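Local coordinates for glutaredoxin 1 (Francisella tularensis subsp. tularensis, PDB 3MSZ), which probably reduces protein disulfides, as other glutaredoxins of the thioredoxin superfamily do, and holds glutathione beside its redox-active cysteine pair, at residues A[8-11]-A[16-19]; A[21-26]-A[76-81]; A[44-49]-A[60-65]. All coordinates share one frame; numbering follows the deposited sequence.

Contact 1: residues A[8-11]-A[16-19]. With GSH (glutathione), chain D; CAC (cacodylate ion), chain C.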
# COMPACT_ATOMS: atom_id res chain seq x y z
N ILE A 8 -2.19 -1.84 3.75
CA ILE A 8 -1.06 -2.12 2.89
C ILE A 8 -1.07 -3.56 2.38
O ILE A 8 -1.15 -4.51 3.16
CB ILE A 8 0.31 -1.94 3.60
CG1 ILE A 8 0.28 -0.70 4.51
CG2 ILE A 8 1.41 -1.80 2.55
CD1 ILE A 8 1.63 -0.39 5.19
N TYR A 9 -0.95 -3.69 1.06
CA TYR A 9 -0.85 -4.98 0.43
C TYR A 9 0.61 -5.24 0.09
O TYR A 9 1.25 -4.41 -0.55
CB TYR A 9 -1.72 -4.99 -0.83
CG TYR A 9 -3.20 -4.90 -0.52
CD1 TYR A 9 -3.94 -6.05 -0.28
CD2 TYR A 9 -3.87 -3.67 -0.51
CE1 TYR A 9 -5.30 -5.99 -0.00
CE2 TYR A 9 -5.25 -3.60 -0.22
CZ TYR A 9 -5.95 -4.77 0.01
OH TYR A 9 -7.30 -4.75 0.30
N THR A 10 1.10 -6.42 0.49
CA THR A 10 2.50 -6.71 0.41
C THR A 10 2.76 -8.16 0.02
O THR A 10 1.84 -8.96 -0.16
CB THR A 10 3.19 -6.49 1.79
OG1 THR A 10 2.67 -7.44 2.72
CG2 THR A 10 2.89 -5.09 2.33
N ARG A 11 4.04 -8.48 -0.14
CA ARG A 11 4.50 -9.86 -0.22
C ARG A 11 5.80 -9.94 0.61
O ARG A 11 6.45 -8.90 0.90
CB ARG A 11 4.73 -10.27 -1.68
CG ARG A 11 6.03 -9.70 -2.28
CD ARG A 11 6.18 -10.14 -3.75
NE ARG A 11 7.36 -9.54 -4.39
CZ ARG A 11 8.62 -9.93 -4.18
NH1 ARG A 11 9.61 -9.33 -4.83
NH2 ARG A 11 8.91 -10.92 -3.34
N TYR A 16 10.70 -2.98 -0.73
CA TYR A 16 9.91 -1.75 -0.77
C TYR A 16 8.66 -1.87 0.10
O TYR A 16 8.18 -0.87 0.63
CB TYR A 16 9.55 -1.33 -2.19
CG TYR A 16 10.72 -0.66 -2.87
CD1 TYR A 16 11.41 -1.30 -3.87
CD2 TYR A 16 11.13 0.62 -2.49
CE1 TYR A 16 12.47 -0.69 -4.53
CE2 TYR A 16 12.22 1.23 -3.12
CZ TYR A 16 12.88 0.57 -4.14
OH TYR A 16 13.96 1.15 -4.78
N CYS A 17 8.14 -3.09 0.24
CA CYS A 17 7.07 -3.35 1.21
C CYS A 17 7.56 -3.10 2.63
O CYS A 17 6.82 -2.60 3.47
CB CYS A 17 6.53 -4.78 1.08
SG CYS A 17 5.44 -5.03 -0.34
N VAL A 18 8.81 -3.47 2.92
CA VAL A 18 9.37 -3.25 4.27
C VAL A 18 9.62 -1.73 4.47
O VAL A 18 9.35 -1.20 5.53
CB VAL A 18 10.66 -4.13 4.51
CG1 VAL A 18 11.47 -3.69 5.78
CG2 VAL A 18 10.26 -5.58 4.64
N TRP A 19 10.12 -1.03 3.43
CA TRP A 19 10.33 0.42 3.57
C TRP A 19 9.02 1.14 3.87
O TRP A 19 8.99 2.09 4.62
CB TRP A 19 10.98 1.06 2.34
CG TRP A 19 12.25 0.39 1.91
CD1 TRP A 19 12.68 0.21 0.62
CD2 TRP A 19 13.24 -0.22 2.76
NE1 TRP A 19 13.88 -0.48 0.62
CE2 TRP A 19 14.26 -0.72 1.92
CE3 TRP A 19 13.38 -0.35 4.15
CZ2 TRP A 19 15.39 -1.38 2.43
CZ3 TRP A 19 14.52 -0.99 4.65
CH2 TRP A 19 15.49 -1.51 3.78
N1 GSH D . 8.48 3.85 -11.42
CA1 GSH D . 8.20 3.11 -10.20
C1 GSH D . 7.57 1.76 -10.43
O11 GSH D . 6.53 1.65 -11.13
O12 GSH D . 8.07 0.72 -9.90
CB1 GSH D . 9.46 2.81 -9.40
CG1 GSH D . 8.84 2.19 -8.16
CD1 GSH D . 9.81 1.97 -7.07
OE1 GSH D . 10.70 3.00 -6.69
N2 GSH D . 9.66 0.76 -6.54
CA2 GSH D . 8.31 0.28 -6.38
C2 GSH D . 7.54 1.11 -5.42
O2 GSH D . 6.53 0.52 -4.60
CB2 GSH D . 8.36 -1.14 -5.86
SG2 GSH D . 8.22 -2.34 -7.21
N3 GSH D . 7.89 2.42 -5.39
CA3 GSH D . 6.89 3.43 -5.64
C3 GSH D . 6.05 3.17 -6.90
O31 GSH D . 6.38 2.37 -7.80
O32 GSH D . 4.98 3.76 -7.08
AS CAC C . 6.92 -7.38 -7.38
O1 CAC C . 8.26 -7.33 -6.27
O2 CAC C . 5.99 -5.97 -7.04
C1 CAC C . 7.56 -7.32 -9.24
C2 CAC C . 5.82 -8.97 -7.09

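Contact 2: residues A[21-26]-A[76-81]. With GSH (glutathione), chain D.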
# COMPACT_ATOMS: atom_id res chain seq x y z
N LYS A 21 6.22 -0.12 5.35
CA LYS A 21 5.81 -0.45 6.74
C LYS A 21 6.67 0.28 7.75
O LYS A 21 6.18 0.83 8.73
CB LYS A 21 5.89 -1.96 6.98
CG LYS A 21 4.85 -2.73 6.18
CD LYS A 21 4.86 -4.23 6.51
CE LYS A 21 5.92 -4.94 5.67
NZ LYS A 21 5.94 -6.42 5.93
N GLN A 22 7.98 0.26 7.52
CA GLN A 22 8.92 0.96 8.39
C GLN A 22 8.58 2.44 8.51
O GLN A 22 8.70 3.02 9.60
CB GLN A 22 10.32 0.82 7.82
CG GLN A 22 11.34 1.57 8.62
CD GLN A 22 12.76 1.40 8.04
OE1 GLN A 22 13.58 0.67 8.58
NE2 GLN A 22 13.02 2.06 6.92
N TRP A 23 8.16 3.05 7.41
CA TRP A 23 7.77 4.45 7.46
C TRP A 23 6.58 4.68 8.41
O TRP A 23 6.57 5.61 9.22
CB TRP A 23 7.43 4.99 6.05
CG TRP A 23 7.21 6.49 6.05
CD1 TRP A 23 8.17 7.46 5.91
CD2 TRP A 23 5.96 7.18 6.23
NE1 TRP A 23 7.59 8.71 5.99
CE2 TRP A 23 6.24 8.57 6.17
CE3 TRP A 23 4.64 6.77 6.44
CZ2 TRP A 23 5.24 9.56 6.30
CZ3 TRP A 23 3.64 7.76 6.57
CH2 TRP A 23 3.95 9.14 6.51
N PHE A 24 5.56 3.84 8.28
CA PHE A 24 4.39 3.95 9.15
C PHE A 24 4.78 3.71 10.60
O PHE A 24 4.37 4.47 11.49
CB PHE A 24 3.28 3.00 8.69
CG PHE A 24 2.58 3.46 7.44
CD1 PHE A 24 1.78 4.61 7.47
CD2 PHE A 24 2.74 2.79 6.24
CE1 PHE A 24 1.15 5.08 6.31
CE2 PHE A 24 2.10 3.24 5.08
CZ PHE A 24 1.30 4.39 5.12
N GLU A 25 5.58 2.67 10.83
CA GLU A 25 6.07 2.34 12.17
C GLU A 25 6.92 3.45 12.79
O GLU A 25 6.80 3.72 13.98
CB GLU A 25 6.84 1.01 12.16
CG GLU A 25 5.89 -0.19 12.00
CD GLU A 25 6.56 -1.46 11.46
OE1 GLU A 25 7.65 -1.39 10.85
OE2 GLU A 25 5.96 -2.54 11.65
N GLU A 26 7.78 4.10 12.01
CA GLU A 26 8.66 5.16 12.54
C GLU A 26 7.85 6.39 12.87
O GLU A 26 8.31 7.29 13.58
CB GLU A 26 9.81 5.50 11.55
CG GLU A 26 10.86 4.34 11.40
CD GLU A 26 11.59 3.96 12.73
OE1 GLU A 26 11.84 4.84 13.57
OE2 GLU A 26 11.90 2.77 12.94
N THR A 76 7.26 5.20 -3.52
CA THR A 76 7.52 6.52 -4.08
C THR A 76 6.39 7.47 -3.79
O THR A 76 6.62 8.60 -3.36
CB THR A 76 7.74 6.43 -5.59
OG1 THR A 76 8.96 5.72 -5.83
CG2 THR A 76 7.81 7.84 -6.24
N GLU A 77 5.15 7.02 -4.00
CA GLU A 77 4.03 7.91 -3.75
C GLU A 77 3.87 8.21 -2.28
O GLU A 77 3.50 9.32 -1.91
CB GLU A 77 2.72 7.38 -4.32
CG GLU A 77 2.63 7.41 -5.83
CD GLU A 77 3.28 6.18 -6.49
OE1 GLU A 77 3.75 5.26 -5.76
OE2 GLU A 77 3.29 6.11 -7.74
N LEU A 78 4.13 7.21 -1.44
CA LEU A 78 4.03 7.42 0.00
C LEU A 78 4.97 8.56 0.41
O LEU A 78 4.57 9.50 1.08
CB LEU A 78 4.41 6.15 0.76
CG LEU A 78 4.35 6.18 2.29
CD1 LEU A 78 2.94 6.49 2.78
CD2 LEU A 78 4.86 4.85 2.86
N LYS A 79 6.22 8.46 -0.01
CA LYS A 79 7.19 9.47 0.38
C LYS A 79 6.84 10.84 -0.19
O LYS A 79 7.00 11.86 0.49
CB LYS A 79 8.59 9.05 -0.06
CG LYS A 79 9.11 7.87 0.73
CD LYS A 79 9.10 8.18 2.24
CE LYS A 79 10.47 8.72 2.70
NZ LYS A 79 10.34 9.86 3.65
N ALA A 80 6.36 10.86 -1.44
CA ALA A 80 5.92 12.12 -2.06
C ALA A 80 4.87 12.81 -1.22
O ALA A 80 4.80 14.03 -1.20
CB ALA A 80 5.39 11.88 -3.46
N ASN A 81 4.05 12.04 -0.52
CA ASN A 81 3.00 12.61 0.31
C ASN A 81 3.28 12.57 1.81
O ASN A 81 2.34 12.72 2.61
CB ASN A 81 1.69 11.90 0.04
CG ASN A 81 1.22 12.10 -1.37
OD1 ASN A 81 0.58 13.11 -1.69
ND2 ASN A 81 1.52 11.15 -2.24
N1 GSH D . 8.48 3.85 -11.42
CA1 GSH D . 8.20 3.11 -10.20
C1 GSH D . 7.57 1.76 -10.43
O11 GSH D . 6.53 1.65 -11.13
O12 GSH D . 8.07 0.72 -9.90
CB1 GSH D . 9.46 2.81 -9.40
CG1 GSH D . 8.84 2.19 -8.16
CD1 GSH D . 9.81 1.97 -7.07
OE1 GSH D . 10.70 3.00 -6.69
N2 GSH D . 9.66 0.76 -6.54
CA2 GSH D . 8.31 0.28 -6.38
C2 GSH D . 7.54 1.11 -5.42
O2 GSH D . 6.53 0.52 -4.60
CB2 GSH D . 8.36 -1.14 -5.86
SG2 GSH D . 8.22 -2.34 -7.21
N3 GSH D . 7.89 2.42 -5.39
CA3 GSH D . 6.89 3.43 -5.64
C3 GSH D . 6.05 3.17 -6.90
O31 GSH D . 6.38 2.37 -7.80
O32 GSH D . 4.98 3.76 -7.08

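Contact 3: residues A[44-49]-A[60-65]. With GSH (glutathione), chain D; CAC (cacodylate ion), chain C.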
# COMPACT_ATOMS: atom_id res chain seq x y z
N LYS A 44 -4.43 -11.96 -9.43
CA LYS A 44 -5.87 -11.91 -9.23
C LYS A 44 -6.25 -10.64 -8.46
O LYS A 44 -7.24 -9.99 -8.77
CB LYS A 44 -6.34 -13.15 -8.46
CG LYS A 44 -7.87 -13.31 -8.39
CD LYS A 44 -8.32 -14.38 -7.37
CE LYS A 44 -9.85 -14.58 -7.35
NZ LYS A 44 -10.32 -15.62 -6.37
N PHE A 45 -5.50 -10.33 -7.43
CA PHE A 45 -5.65 -9.08 -6.72
C PHE A 45 -5.43 -7.85 -7.66
O PHE A 45 -6.23 -6.92 -7.66
CB PHE A 45 -4.64 -9.07 -5.57
CG PHE A 45 -4.47 -7.74 -4.93
CD1 PHE A 45 -5.40 -7.28 -4.02
CD2 PHE A 45 -3.37 -6.95 -5.23
CE1 PHE A 45 -5.26 -6.04 -3.43
CE2 PHE A 45 -3.21 -5.72 -4.63
CZ PHE A 45 -4.16 -5.26 -3.73
N TYR A 46 -4.37 -7.85 -8.46
CA TYR A 46 -4.17 -6.76 -9.42
C TYR A 46 -5.38 -6.57 -10.32
O TYR A 46 -5.89 -5.44 -10.49
CB TYR A 46 -2.92 -6.97 -10.28
CG TYR A 46 -1.60 -7.00 -9.52
CD1 TYR A 46 -1.44 -6.26 -8.35
CD2 TYR A 46 -0.52 -7.78 -9.96
CE1 TYR A 46 -0.25 -6.29 -7.63
CE2 TYR A 46 0.70 -7.81 -9.25
CZ TYR A 46 0.82 -7.05 -8.08
OH TYR A 46 2.00 -7.05 -7.36
N ASP A 47 -5.84 -7.66 -10.91
CA ASP A 47 -6.91 -7.56 -11.90
C ASP A 47 -8.21 -7.09 -11.22
O ASP A 47 -8.93 -6.23 -11.75
CB ASP A 47 -7.08 -8.89 -12.65
CG ASP A 47 -5.84 -9.29 -13.46
OD1 ASP A 47 -4.75 -8.67 -13.31
OD2 ASP A 47 -5.95 -10.24 -14.27
N GLU A 48 -8.47 -7.62 -10.03
CA GLU A 48 -9.60 -7.19 -9.23
C GLU A 48 -9.54 -5.69 -8.90
O GLU A 48 -10.47 -4.96 -9.16
CB GLU A 48 -9.62 -7.97 -7.95
CG GLU A 48 -10.04 -9.39 -8.13
CD GLU A 48 -10.23 -10.11 -6.80
OE1 GLU A 48 -9.64 -9.66 -5.78
OE2 GLU A 48 -10.98 -11.12 -6.78
N MSE A 49 -8.44 -5.24 -8.31
CA MSE A 49 -8.29 -3.81 -8.00
C MSE A 49 -8.38 -2.93 -9.25
O MSE A 49 -8.99 -1.87 -9.19
CB MSE A 49 -6.93 -3.55 -7.31
CG MSE A 49 -6.85 -3.97 -5.84
SE MSE A 49 -8.14 -3.07 -4.68
CE MSE A 49 -9.64 -4.32 -4.90
N SER A 60 0.46 -3.15 -10.61
CA SER A 60 1.06 -4.40 -11.04
C SER A 60 2.29 -4.72 -10.20
O SER A 60 3.09 -5.58 -10.57
CB SER A 60 1.47 -4.32 -12.53
OG SER A 60 2.52 -3.39 -12.67
N THR A 61 2.42 -4.03 -9.08
CA THR A 61 3.50 -4.29 -8.13
C THR A 61 2.95 -4.13 -6.71
O THR A 61 1.84 -3.61 -6.50
CB THR A 61 4.67 -3.29 -8.33
OG1 THR A 61 4.24 -1.96 -7.96
CG2 THR A 61 5.11 -3.26 -9.80
N VAL A 62 3.73 -4.58 -5.73
CA VAL A 62 3.49 -4.23 -4.34
C VAL A 62 4.73 -3.50 -3.86
O VAL A 62 5.78 -3.65 -4.46
CB VAL A 62 3.22 -5.46 -3.45
CG1 VAL A 62 1.80 -5.98 -3.71
CG2 VAL A 62 4.27 -6.54 -3.75
N PRO A 63 4.61 -2.70 -2.80
CA PRO A 63 3.39 -2.51 -2.01
C PRO A 63 2.33 -1.62 -2.70
O PRO A 63 2.67 -0.82 -3.58
CB PRO A 63 3.91 -1.80 -0.75
CG PRO A 63 5.01 -0.96 -1.30
CD PRO A 63 5.69 -1.80 -2.35
N GLN A 64 1.08 -1.79 -2.28
CA GLN A 64 -0.00 -0.85 -2.60
C GLN A 64 -0.61 -0.38 -1.28
O GLN A 64 -1.05 -1.18 -0.44
CB GLN A 64 -1.09 -1.46 -3.51
CG GLN A 64 -0.58 -1.83 -4.93
CD GLN A 64 0.04 -0.66 -5.71
OE1 GLN A 64 0.95 -0.84 -6.53
NE2 GLN A 64 -0.44 0.54 -5.44
N ILE A 65 -0.63 0.94 -1.11
CA ILE A 65 -1.04 1.56 0.13
C ILE A 65 -2.35 2.34 -0.04
O ILE A 65 -2.49 3.15 -0.97
CB ILE A 65 0.06 2.53 0.60
CG1 ILE A 65 1.36 1.74 0.82
CG2 ILE A 65 -0.39 3.29 1.86
CD1 ILE A 65 2.60 2.60 0.79
N1 GSH D . 8.48 3.85 -11.42
CA1 GSH D . 8.20 3.11 -10.20
C1 GSH D . 7.57 1.76 -10.43
O11 GSH D . 6.53 1.65 -11.13
O12 GSH D . 8.07 0.72 -9.90
CB1 GSH D . 9.46 2.81 -9.40
CG1 GSH D . 8.84 2.19 -8.16
CD1 GSH D . 9.81 1.97 -7.07
OE1 GSH D . 10.70 3.00 -6.69
N2 GSH D . 9.66 0.76 -6.54
CA2 GSH D . 8.31 0.28 -6.38
C2 GSH D . 7.54 1.11 -5.42
O2 GSH D . 6.53 0.52 -4.60
CB2 GSH D . 8.36 -1.14 -5.86
SG2 GSH D . 8.22 -2.34 -7.21
N3 GSH D . 7.89 2.42 -5.39
CA3 GSH D . 6.89 3.43 -5.64
C3 GSH D . 6.05 3.17 -6.90
O31 GSH D . 6.38 2.37 -7.80
O32 GSH D . 4.98 3.76 -7.08
AS CAC C . 6.92 -7.38 -7.38
O1 CAC C . 8.26 -7.33 -6.27
O2 CAC C . 5.99 -5.97 -7.04
C1 CAC C . 7.56 -7.32 -9.24
C2 CAC C . 5.82 -8.97 -7.09

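Contact 1: residues A[8-11]-A[16-19]
Thr10 and Cys17 meet where the first strand of the thioredoxin fold hands over to its first helix, in the opening half of the beta-alpha-beta unit made by strand 6-10, helix 15-26 and strand 32-35. Cys17 is the second cysteine of a CxxC pair at a helix start; its disulfide with Cys14 has been seen in a structure of this protein.

The apolar contact is small and centred on sulfur. Cys17 SG lies 3.4 Å from Thr10 CB, and the methyl CG2 of Thr10 also touches it. With chi1 at -77°, SG stands beside the backbone N of its own residue and faces the strand. A beta-branched threonine suits the spot, because its carbon side meets the thiol while OG1 turns to a hydrogen bond with Glu33. Pro63 packs on Cys17 as well, and the residue is buried.

Both remaining contacts are to ligands. The Tyr16 ring carries glutathione on one face, with GSH N2 about 3.7 Å above the ring centre. A flat aromatic suits this place in the pocket, since it gives the peptide a broad platform. Arg11 stretches from CG to NE toward the cacodylate, probably a crystallisation component, and meets it with the guanidinium edge: Arg11 NE donates a hydrogen bond to CAC O1 (3.0 Å), and Arg11 NH1 donates a second to the same CAC O1 at 2.8 Å, with an N-H...O angle of 152°.

Contact 2: residues A[21-26]-A[76-81]
Two helices of the thioredoxin fold, 15-26 and 75-80, pack side by side on one face of the central sheet here. The short segments run roughly parallel, 28° apart, with axes 11.3 Å from each other at closest approach, a gap that large side chains fill.

Leu78 is the wedge. Its CG is anti to the backbone N (chi1 -180°), which sends the forked end toward helix 15-26. There Leu78 CD1 meets Phe24 CZ at 3.5 Å and Trp23 CE3 at 4.0 Å, while CD2 touches both rings too. Leu78 CG sits over one face of the indole, offset toward its rim. The branched leucine thus serves two aromatics at once. These rings also meet each other: Trp23 CE3 lies over a face of Phe24, near its rim.

At the outer border Lys79 folds back through several bends. Lys79 NZ comes 3.8 Å from Trp23 NE1, and CD reaches Trp23 CD1, the chain crossing the indole obliquely; a lysine fits such a margin because its long chain can lean on an aromatic while the residue stays exposed.

Where helix 75-80 ends, Asn81 ND2 donates to Glu77 O at 2.7 Å. Asn81 N reaches that oxygen from the opposite face of the carbonyl plane, and the two bonds together tie down the last turn.

Val6, Ile8 and Ile65 of the sheet lie against Phe24, and the whole forms the apolar helix-on-sheet layer of the thioredoxin fold.

Contact 3: residues A[44-49]-A[60-65]
Tyr46 turns its CG beside its own backbone N (chi1 -63°), and a chi2 of -31° swings the ring flat beneath the chain at Ser60. The CA of Ser60 then stands 3.8 Å from the ring centroid, only 6° off the normal, a CH-pi contact centred on the face. A small serine suits this position because its own side chain points away, and the backbone itself can settle on the ring.

Farther along, the phenol end slides under the next peptide. Tyr46 OH lies 3.1 Å from Thr61 C and 3.8 Å from Val62 CG1, the latter near the ring plane. The Val62 and Thr61 amide nitrogens are near this hydroxyl too, but the angles are too poor for hydrogen bonds, so the grip is one of shape. Tyrosine is long enough to span from helix 39-50 to the loop, and Ile59 adds to the packing round it.

Held from this side, the loop offers its other groups to ligands. Val62 N donates a hydrogen bond to CAC O2 at 3.0 Å. Thr61 CB comes within 3.8 Å of GSH SG2, and Pro63 CD lies 3.3 Å from GSH O2. Behind Val62 the peptide to Pro63 is cis: this is the cis-proline loop of the thioredoxin fold, part of the glutathione pocket.

How the contacts relate
Contacts 1 and 2 share helix 15-26: its first half presents Cys17 to strand 6-10, its second half Trp23 and Phe24 to helix 75-80. Contact 3 lies beyond the sheet from contact 2, their centres about 18 Å apart, yet Ile65 reaches Leu78 and Phe24. All three are partly buried, but contact 2 is chiefly apolar, contact 1 pairs a thiol with a threonine, and contact 3 sets backbone on an aromatic face. Contacts 1 and 3 are joined through neighbouring strands, by Tyr9 N with Gln64 O and by Tyr9 against Phe45. Each contact also supplies residues to the glutathione pocket, whereas contacts 1 and 3 alone reach cacodylate.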